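Local coordinates for transcriptional regulator, LYSR family (Neisseria meningitidis, PDB 4AB5), which probably controls transcription of methionine biosynthesis genes as a MetR-like LysR-family regulator, of which this chain is the regulatory domain, at residues E4-E15 against Q36-A47. Residues are numbered along the deposited sequence; the frame is centred on the assembly and turned at random.
Sequences EGEAGELRIAVE and QVELDIVSGFQA
The side chains of Leu10 and Leu39 run alongside each other on one face of the sheet, with CD2 of Leu39 3.8 Å from CG of Leu10. Leu39 CD2 also reaches Ile12 CD1, at 4.1 Å, while Leu10 CB meets CG1 of Val37. A chi1 of 177° sets Leu10 CG opposite the backbone N, alongside Leu39 CD2; the side chain also packs on Phe30 of helix 20-33 and on helix 196-212. Helix 20-33 also covers Ile12 and Ile41, as expected of a beta-alpha-beta crossover, here in the periplasmic-binding-protein-like fold of LysR regulatory domains. The two parallel strands are zipped by alternating backbone bonds from Glu38 N to Gly8 O through to Val42 N on Ile12 O (2.7 Å). On the other face, the aliphatic part of Arg11 crosses Asp40, CG to CB 4.0 Å, yet their charged ends diverge: the guanidinium pairs with Asp59, whereas Asp40 meets Arg135 of the second subunit, placing strand 37-42 at the dimer interface. Past the strands, the Glu15 chain folds back at chi2 (-53°), bringing OE1 to Gln46 N at 3.1 Å, a bond received from well above the carboxylate plane. Glu15 OE2 sits at the edge of the Phe45 ring, near its plane and 4.1 Å from Phe45 CD2.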
ATOM      1  N   GLU B   4       3.788   7.496  35.828  1.00 49.80           N
ATOM      2  CA  GLU B   4       2.703   7.474  34.844  1.00 49.02           C
ATOM      3  C   GLU B   4       2.736   6.169  34.029  1.00 51.51           C
ATOM      4  O   GLU B   4       1.745   5.814  33.393  1.00 50.99           O
ATOM      5  CB  GLU B   4       2.818   8.680  33.889  1.00 50.24           C
ATOM      6  CG  GLU B   4       2.975  10.037  34.565  1.00 62.72           C
ATOM      7  CD  GLU B   4       1.720  10.634  35.167  1.00 83.06           C
ATOM      8  OE1 GLU B   4       0.632  10.473  34.565  1.00 74.43           O
ATOM      9  OE2 GLU B   4       1.830  11.291  36.228  1.00 78.69           O
ATOM     10  N   GLY B   5       3.879   5.489  34.059  1.00 46.99           N
ATOM     11  CA  GLY B   5       4.131   4.248  33.340  1.00 46.04           C
ATOM     12  C   GLY B   5       5.552   4.232  32.822  1.00 50.01           C
ATOM     13  O   GLY B   5       6.377   5.038  33.268  1.00 50.41           O
ATOM     14  N   GLU B   6       5.859   3.329  31.882  1.00 45.15           N
ATOM     15  CA  GLU B   6       7.214   3.241  31.335  1.00 45.04           C
ATOM     16  C   GLU B   6       7.402   4.019  30.028  1.00 47.64           C
ATOM     17  O   GLU B   6       6.826   3.662  28.997  1.00 45.67           O
ATOM     18  CB  GLU B   6       7.680   1.779  31.212  1.00 46.56           C
ATOM     19  CG  GLU B   6       9.188   1.628  31.080  1.00 56.65           C
ATOM     20  CD  GLU B   6       9.669   0.205  30.871  1.00 88.17           C
ATOM     21  OE1 GLU B   6       9.145  -0.713  31.546  1.00 91.04           O
ATOM     22  OE2 GLU B   6      10.598   0.013  30.053  1.00 84.77           O
ATOM     23  N   ALA B   7       8.240   5.068  30.088  1.00 45.15           N
ATOM     24  CA  ALA B   7       8.591   5.947  28.974  1.00 44.94           C
ATOM     25  C   ALA B   7       9.735   5.384  28.103  1.00 49.60           C
ATOM     26  O   ALA B   7      10.522   4.557  28.561  1.00 49.92           O
ATOM     27  CB  ALA B   7       8.958   7.324  29.503  1.00 46.41           C
ATOM     28  N   GLY B   8       9.801   5.839  26.859  1.00 46.30           N
ATOM     29  CA  GLY B   8      10.809   5.405  25.899  1.00 46.39           C
ATOM     30  C   GLY B   8      10.479   5.750  24.457  1.00 49.98           C
ATOM     31  O   GLY B   8       9.586   6.557  24.186  1.00 48.95           O
ATOM     32  N   GLU B   9      11.212   5.132  23.521  1.00 46.21           N
ATOM     33  CA  GLU B   9      11.072   5.353  22.089  1.00 45.32           C
ATOM     34  C   GLU B   9      11.163   4.043  21.339  1.00 47.42           C
ATOM     35  O   GLU B   9      12.104   3.268  21.566  1.00 46.40           O
ATOM     36  CB  GLU B   9      12.203   6.264  21.580  1.00 47.81           C
ATOM     37  CG  GLU B   9      11.872   7.742  21.512  1.00 64.07           C
ATOM     38  CD  GLU B   9      13.098   8.627  21.393  1.00 99.77           C
ATOM     39  OE1 GLU B   9      13.797   8.548  20.356  1.00 95.76           O
ATOM     40  OE2 GLU B   9      13.366   9.393  22.346  1.00103.65           O
ATOM     41  N   LEU B  10      10.200   3.810  20.421  1.00 41.62           N
ATOM     42  CA  LEU B  10      10.221   2.642  19.560  1.00 40.00           C
ATOM     43  C   LEU B  10      10.080   3.106  18.106  1.00 42.47           C
ATOM     44  O   LEU B  10       8.970   3.247  17.596  1.00 38.58           O
ATOM     45  CB  LEU B  10       9.174   1.593  19.981  1.00 39.06           C
ATOM     46  CG  LEU B  10       8.994   0.311  19.136  1.00 42.55           C
ATOM     47  CD1 LEU B  10      10.321  -0.322  18.716  1.00 42.78           C
ATOM     48  CD2 LEU B  10       8.154  -0.699  19.882  1.00 44.70           C
ATOM     49  N   ARG B  11      11.236   3.416  17.481  1.00 40.92           N
ATOM     50  CA  ARG B  11      11.343   3.826  16.082  1.00 40.05           C
ATOM     51  C   ARG B  11      11.609   2.533  15.308  1.00 44.93           C
ATOM     52  O   ARG B  11      12.656   1.898  15.489  1.00 46.73           O
ATOM     53  CB  ARG B  11      12.469   4.870  15.883  1.00 39.42           C
ATOM     54  CG  ARG B  11      12.273   6.164  16.689  1.00 41.08           C
ATOM     55  CD  ARG B  11      13.535   7.005  16.788  1.00 47.74           C
ATOM     56  NE  ARG B  11      14.595   6.346  17.561  1.00 47.89           N
ATOM     57  CZ  ARG B  11      15.862   6.745  17.598  1.00 55.13           C
ATOM     58  NH1 ARG B  11      16.246   7.822  16.929  1.00 43.94           N
ATOM     59  NH2 ARG B  11      16.756   6.069  18.305  1.00 41.83           N
ATOM     60  N   ILE B  12      10.601   2.084  14.542  1.00 40.16           N
ATOM     61  CA  ILE B  12      10.648   0.837  13.777  1.00 39.13           C
ATOM     62  C   ILE B  12      11.201   1.060  12.371  1.00 43.99           C
ATOM     63  O   ILE B  12      10.602   1.785  11.587  1.00 42.40           O
ATOM     64  CB  ILE B  12       9.288   0.071  13.783  1.00 40.48           C
ATOM     65  CG1 ILE B  12       8.806  -0.235  15.226  1.00 40.53           C
ATOM     66  CG2 ILE B  12       9.399  -1.225  12.991  1.00 40.42           C
ATOM     67  CD1 ILE B  12       7.379   0.017  15.468  1.00 41.64           C
ATOM     68  N   ALA B  13      12.346   0.428  12.063  1.00 42.65           N
ATOM     69  CA  ALA B  13      12.978   0.484  10.751  1.00 42.88           C
ATOM     70  C   ALA B  13      12.547  -0.760   9.965  1.00 48.42           C
ATOM     71  O   ALA B  13      12.748  -1.895  10.420  1.00 47.18           O
ATOM     72  CB  ALA B  13      14.488   0.545  10.891  1.00 44.87           C
ATOM     73  N   VAL B  14      11.882  -0.531   8.814  1.00 46.48           N
ATOM     74  CA  VAL B  14      11.340  -1.585   7.960  1.00 46.61           C
ATOM     75  C   VAL B  14      11.354  -1.155   6.495  1.00 53.75           C
ATOM     76  O   VAL B  14      10.845  -0.087   6.159  1.00 54.24           O
ATOM     77  CB  VAL B  14       9.941  -2.084   8.456  1.00 49.21           C
ATOM     78  CG1 VAL B  14       8.946  -0.937   8.627  1.00 48.55           C
ATOM     79  CG2 VAL B  14       9.367  -3.200   7.575  1.00 48.34           C
ATOM     80  N   GLU B  15      11.956  -1.984   5.634  1.00 51.40           N
ATOM     81  CA  GLU B  15      12.011  -1.720   4.199  1.00 51.62           C
ATOM     82  C   GLU B  15      11.176  -2.740   3.402  1.00 55.55           C
ATOM     83  O   GLU B  15      11.062  -2.610   2.182  1.00 56.33           O
ATOM     84  CB  GLU B  15      13.468  -1.679   3.699  1.00 54.39           C
ATOM     85  CG  GLU B  15      14.287  -0.486   4.177  1.00 67.70           C
ATOM     86  CD  GLU B  15      13.726   0.905   3.940  1.00 91.62           C
ATOM     87  OE1 GLU B  15      13.238   1.185   2.821  1.00 79.04           O
ATOM     88  OE2 GLU B  15      13.802   1.729   4.880  1.00 92.83           O
ATOM     89  N   GLN B  36       3.309   5.529  26.934  1.00 51.31           N
ATOM     90  CA  GLN B  36       4.400   6.474  27.163  1.00 50.95           C
ATOM     91  C   GLN B  36       5.552   6.292  26.177  1.00 54.20           C
ATOM     92  O   GLN B  36       6.425   7.163  26.093  1.00 55.27           O
ATOM     93  CB  GLN B  36       4.890   6.401  28.621  1.00 52.89           C
ATOM     94  CG  GLN B  36       3.853   6.804  29.665  1.00 53.51           C
ATOM     95  CD  GLN B  36       3.538   8.271  29.590  1.00 74.72           C
ATOM     96  OE1 GLN B  36       4.374   9.130  29.884  1.00 70.58           O
ATOM     97  NE2 GLN B  36       2.323   8.593  29.178  1.00 71.74           N
ATOM     98  N   VAL B  37       5.550   5.169  25.431  1.00 48.45           N
ATOM     99  CA  VAL B  37       6.573   4.819  24.447  1.00 46.91           C
ATOM    100  C   VAL B  37       6.169   5.490  23.140  1.00 50.95           C
ATOM    101  O   VAL B  37       5.100   5.194  22.596  1.00 50.07           O
ATOM    102  CB  VAL B  37       6.756   3.271  24.313  1.00 49.31           C
ATOM    103  CG1 VAL B  37       7.668   2.900  23.145  1.00 48.83           C
ATOM    104  CG2 VAL B  37       7.273   2.658  25.608  1.00 49.39           C
ATOM    105  N   GLU B  38       7.000   6.431  22.668  1.00 49.13           N
ATOM    106  CA  GLU B  38       6.762   7.153  21.418  1.00 48.99           C
ATOM    107  C   GLU B  38       7.066   6.253  20.224  1.00 49.84           C
ATOM    108  O   GLU B  38       8.181   5.764  20.083  1.00 49.71           O
ATOM    109  CB  GLU B  38       7.588   8.446  21.367  1.00 51.91           C
ATOM    110  CG  GLU B  38       7.070   9.536  22.292  1.00 71.32           C
ATOM    111  CD  GLU B  38       7.870  10.823  22.262  1.00111.60           C
ATOM    112  OE1 GLU B  38       9.014  10.832  22.774  1.00109.48           O
ATOM    113  OE2 GLU B  38       7.337  11.834  21.750  1.00116.59           O
ATOM    114  N   LEU B  39       6.055   5.995  19.400  1.00 45.22           N
ATOM    115  CA  LEU B  39       6.170   5.131  18.224  1.00 43.26           C
ATOM    116  C   LEU B  39       6.474   5.923  16.952  1.00 44.23           C
ATOM    117  O   LEU B  39       6.017   7.056  16.796  1.00 43.36           O
ATOM    118  CB  LEU B  39       4.889   4.291  18.042  1.00 42.19           C
ATOM    119  CG  LEU B  39       4.686   3.096  18.985  1.00 46.28           C
ATOM    120  CD1 LEU B  39       3.237   2.634  18.958  1.00 45.57           C
ATOM    121  CD2 LEU B  39       5.588   1.921  18.606  1.00 48.44           C
ATOM    122  N   ASP B  40       7.250   5.318  16.048  1.00 39.25           N
ATOM    123  CA  ASP B  40       7.631   5.908  14.765  1.00 38.63           C
ATOM    124  C   ASP B  40       8.012   4.826  13.767  1.00 42.62           C
ATOM    125  O   ASP B  40       8.365   3.716  14.171  1.00 41.23           O
ATOM    126  CB  ASP B  40       8.792   6.916  14.931  1.00 41.09           C
ATOM    127  CG  ASP B  40       8.848   8.003  13.866  1.00 50.48           C
ATOM    128  OD1 ASP B  40       7.898   8.100  13.061  1.00 51.97           O
ATOM    129  OD2 ASP B  40       9.817   8.783  13.866  1.00 55.53           O
ATOM    130  N   ILE B  41       7.908   5.144  12.458  1.00 40.78           N
ATOM    131  CA  ILE B  41       8.287   4.254  11.359  1.00 41.31           C
ATOM    132  C   ILE B  41       9.399   4.950  10.601  1.00 50.37           C
ATOM    133  O   ILE B  41       9.213   6.081  10.161  1.00 49.17           O
ATOM    134  CB  ILE B  41       7.096   3.845  10.435  1.00 43.33           C
ATOM    135  CG1 ILE B  41       5.955   3.162  11.239  1.00 42.77           C
ATOM    136  CG2 ILE B  41       7.588   2.935   9.279  1.00 43.31           C
ATOM    137  CD1 ILE B  41       4.580   3.378  10.706  1.00 45.08           C
ATOM    138  N   VAL B  42      10.570   4.298  10.505  1.00 52.77           N
ATOM    139  CA  VAL B  42      11.753   4.807   9.798  1.00 55.68           C
ATOM    140  C   VAL B  42      11.906   3.953   8.521  1.00 63.79           C
ATOM    141  O   VAL B  42      12.348   2.806   8.592  1.00 63.98           O
ATOM    142  CB  VAL B  42      13.024   4.788  10.702  1.00 61.54           C
ATOM    143  CG1 VAL B  42      14.169   5.571  10.061  1.00 62.65           C
ATOM    144  CG2 VAL B  42      12.728   5.334  12.100  1.00 61.44           C
ATOM    145  N   SER B  43      11.532   4.520   7.355  1.00 63.92           N
ATOM    146  CA  SER B  43      11.545   3.801   6.068  1.00 65.04           C
ATOM    147  C   SER B  43      11.980   4.634   4.840  1.00 72.06           C
ATOM    148  O   SER B  43      12.446   5.767   4.993  1.00 72.44           O
ATOM    149  CB  SER B  43      10.181   3.147   5.820  1.00 67.48           C
ATOM    150  OG  SER B  43       9.125   4.095   5.818  1.00 76.66           O
ATOM    151  N   GLY B  44      11.844   4.035   3.648  1.00 70.51           N
ATOM    152  CA  GLY B  44      12.138   4.650   2.354  1.00 71.87           C
ATOM    153  C   GLY B  44      13.557   4.540   1.821  1.00 79.43           C
ATOM    154  O   GLY B  44      13.748   4.524   0.600  1.00 79.18           O
ATOM    155  N   PHE B  45      14.561   4.478   2.725  1.00 78.43           N
ATOM    156  CA  PHE B  45      16.003   4.417   2.425  1.00 80.43           C
ATOM    157  C   PHE B  45      16.452   3.387   1.370  1.00 85.71           C
ATOM    158  O   PHE B  45      17.502   3.589   0.743  1.00 86.43           O
ATOM    159  CB  PHE B  45      16.832   4.267   3.716  1.00 83.21           C
ATOM    160  CG  PHE B  45      16.618   5.370   4.729  1.00 85.30           C
ATOM    161  CD1 PHE B  45      17.347   6.551   4.660  1.00 89.94           C
ATOM    162  CD2 PHE B  45      15.688   5.226   5.753  1.00 86.57           C
ATOM    163  CE1 PHE B  45      17.144   7.574   5.593  1.00 91.23           C
ATOM    164  CE2 PHE B  45      15.480   6.251   6.680  1.00 89.83           C
ATOM    165  CZ  PHE B  45      16.214   7.415   6.598  1.00 89.21           C
ATOM    166  N   GLN B  46      15.656   2.297   1.173  1.00 81.32           N
ATOM    167  CA  GLN B  46      15.915   1.183   0.240  1.00 80.80           C
ATOM    168  C   GLN B  46      17.277   0.516   0.521  1.00 84.87           C
ATOM    169  O   GLN B  46      17.977   0.078  -0.401  1.00 85.21           O
ATOM    170  CB  GLN B  46      15.762   1.617  -1.234  1.00 82.18           C
ATOM    171  CG  GLN B  46      14.310   1.800  -1.674  1.00 97.20           C
ATOM    172  CD  GLN B  46      14.166   2.646  -2.917  1.00118.50           C
ATOM    173  OE1 GLN B  46      15.098   2.812  -3.716  1.00116.57           O
ATOM    174  NE2 GLN B  46      12.979   3.194  -3.116  1.00109.67           N
ATOM    175  N   ALA B  47      17.637   0.452   1.822  1.00 80.52           N
ATOM    176  CA  ALA B  47      18.887  -0.116   2.319  1.00 81.20           C
ATOM    177  C   ALA B  47      18.687  -0.821   3.666  1.00 83.67           C
ATOM    178  O   ALA B  47      17.659  -0.622   4.320  1.00 82.91           O
ATOM    179  CB  ALA B  47      19.929   0.983   2.451  1.00 83.38           C
TER
HETATM  180  O   HOH W   1       3.991   3.187  29.025  1.00 40.73           O